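PDB 4ZI8: protein Pcdhgc3 from Mus musculus, which probably acts as a calcium-dependent cell-adhesion protein that may help set up specific neuronal connections, and is represented here by its first three extracellular cadherin repeats. Local coordinates for residues 80-85 with 113-118. Numbering follows the deposited sequence.
With CA (calcium ion), chain O; CA (calcium ion), chain P.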
# COMPACT_ATOMS: atom_id res chain seq x y z
N ASP B 80 -18.78 35.06 -36.44
CA ASP B 80 -18.89 34.70 -35.02
C ASP B 80 -17.67 33.85 -34.66
O ASP B 80 -16.94 33.37 -35.55
CB ASP B 80 -20.20 33.93 -34.77
CG ASP B 80 -20.64 33.93 -33.30
OD1 ASP B 80 -19.88 34.35 -32.39
OD2 ASP B 80 -21.76 33.46 -33.05
N ARG B 81 -17.45 33.65 -33.36
CA ARG B 81 -16.30 32.89 -32.91
C ARG B 81 -16.34 31.46 -33.41
O ARG B 81 -17.34 30.75 -33.27
CB ARG B 81 -16.21 32.90 -31.40
CG ARG B 81 -15.14 31.98 -30.89
CD ARG B 81 -14.85 32.22 -29.40
NE ARG B 81 -13.74 31.37 -28.97
CZ ARG B 81 -13.58 30.91 -27.74
NH1 ARG B 81 -14.45 31.21 -26.79
NH2 ARG B 81 -12.53 30.15 -27.46
N LEU B 82 -15.24 31.04 -34.02
CA LEU B 82 -15.08 29.66 -34.48
C LEU B 82 -14.05 29.01 -33.58
O LEU B 82 -12.85 29.16 -33.81
CB LEU B 82 -14.62 29.61 -35.94
CG LEU B 82 -15.67 30.05 -36.97
CD1 LEU B 82 -14.98 30.64 -38.18
CD2 LEU B 82 -16.47 28.83 -37.36
N ASP B 83 -14.53 28.34 -32.53
CA ASP B 83 -13.66 27.64 -31.60
C ASP B 83 -13.71 26.18 -31.96
O ASP B 83 -14.72 25.51 -31.71
CB ASP B 83 -14.12 27.86 -30.16
CG ASP B 83 -13.40 26.99 -29.16
OD1 ASP B 83 -12.26 26.52 -29.42
OD2 ASP B 83 -13.99 26.79 -28.09
N ARG B 84 -12.65 25.71 -32.61
CA ARG B 84 -12.58 24.32 -33.05
C ARG B 84 -12.84 23.38 -31.86
O ARG B 84 -13.45 22.33 -32.04
CB ARG B 84 -11.22 24.02 -33.72
CG ARG B 84 -11.15 22.71 -34.53
CD ARG B 84 -9.78 22.04 -34.40
NE ARG B 84 -9.52 21.69 -33.01
CZ ARG B 84 -10.06 20.65 -32.39
NH1 ARG B 84 -10.84 19.80 -33.04
NH2 ARG B 84 -9.80 20.45 -31.12
N GLU B 85 -12.42 23.74 -30.64
CA GLU B 85 -12.60 22.81 -29.53
C GLU B 85 -14.07 22.59 -29.25
O GLU B 85 -14.50 21.45 -29.02
CB GLU B 85 -11.87 23.32 -28.25
CG GLU B 85 -10.38 22.98 -28.25
CD GLU B 85 -9.60 23.78 -29.29
OE1 GLU B 85 -9.71 25.02 -29.29
OE2 GLU B 85 -8.87 23.20 -30.11
N VAL B 113 -16.26 25.15 -44.80
CA VAL B 113 -15.08 25.83 -44.30
C VAL B 113 -14.42 24.87 -43.33
O VAL B 113 -15.07 24.42 -42.37
CB VAL B 113 -15.41 27.18 -43.61
CG1 VAL B 113 -14.15 27.82 -43.05
CG2 VAL B 113 -16.06 28.15 -44.60
N VAL B 114 -13.19 24.46 -43.65
CA VAL B 114 -12.39 23.66 -42.73
C VAL B 114 -11.83 24.57 -41.64
O VAL B 114 -11.26 25.63 -41.93
CB VAL B 114 -11.24 22.94 -43.45
CG1 VAL B 114 -10.39 22.14 -42.42
CG2 VAL B 114 -11.80 22.02 -44.56
N VAL B 115 -12.04 24.18 -40.38
CA VAL B 115 -11.57 24.98 -39.26
C VAL B 115 -10.35 24.28 -38.66
O VAL B 115 -10.45 23.18 -38.10
CB VAL B 115 -12.67 25.20 -38.23
CG1 VAL B 115 -12.14 25.98 -37.03
CG2 VAL B 115 -13.87 25.94 -38.89
N GLN B 116 -9.19 24.88 -38.86
CA GLN B 116 -7.92 24.27 -38.48
C GLN B 116 -7.53 24.61 -37.04
O GLN B 116 -7.70 25.74 -36.61
CB GLN B 116 -6.82 24.72 -39.42
CG GLN B 116 -7.11 24.34 -40.89
CD GLN B 116 -6.21 25.06 -41.88
OE1 GLN B 116 -5.75 26.18 -41.63
NE2 GLN B 116 -5.98 24.43 -43.03
N ASP B 117 -6.97 23.62 -36.34
CA ASP B 117 -6.58 23.76 -34.93
C ASP B 117 -5.47 24.73 -34.72
O ASP B 117 -4.51 24.73 -35.47
CB ASP B 117 -6.14 22.41 -34.35
CG ASP B 117 -5.99 22.43 -32.84
OD1 ASP B 117 -6.85 23.02 -32.15
OD2 ASP B 117 -5.03 21.83 -32.32
N ILE B 118 -5.56 25.57 -33.68
CA ILE B 118 -4.37 26.26 -33.23
C ILE B 118 -4.14 25.85 -31.77
O ILE B 118 -5.06 25.36 -31.08
CB ILE B 118 -4.46 27.83 -33.37
CG1 ILE B 118 -5.45 28.41 -32.36
CG2 ILE B 118 -4.86 28.24 -34.83
CD1 ILE B 118 -5.64 29.94 -32.46
CA CA O . -7.21 24.62 -30.54
CA CA P . -10.15 27.21 -29.62
O HOH W 1 -10.17 27.45 -27.22
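Glu85 and Asp117 share a calcium ion, a metal-bridged contact at the end of the first cadherin repeat, where helix 84-88 faces the exit of strand 107-116. Glu85 OE2 lies 2.2 Å from the calcium of chain O and Asp117 OD1 2.3 Å; Ile118 adds its backbone oxygen. Glu85 OE1 bridges the ions, 2.3 Å from the chain P calcium beside Asp83 OD1, with a longer bond to that of chain O. Asp83 OD1 in turn accepts from Glu85 N as the N-cap.

Arg84 backs this cluster. Its chain bends at chi3 (61°), bringing NE to Asp117 OD1 at 3.1 Å from above the carboxylate plane, while NH2 bonds Glu85 OE2. One guanidinium supports two calcium ligands and probably offsets part of their negative charge. It also bonds Gly89, and Asp117 bonds Asn157. On the core side, Val115 packs CG1 on Arg84 CB (4.0 Å) and CG2 on Leu82 CD2 (4.2 Å).

Glu29 and Asp120 bind both ions; Asp153 completes the chain O site, Glu30 and a water that of chain P. This is typical of the calcium-binding linker between cadherin repeats, with the DRE motif (Asp83 to Glu85) and the start of DXNDN (Asp117, Ile118).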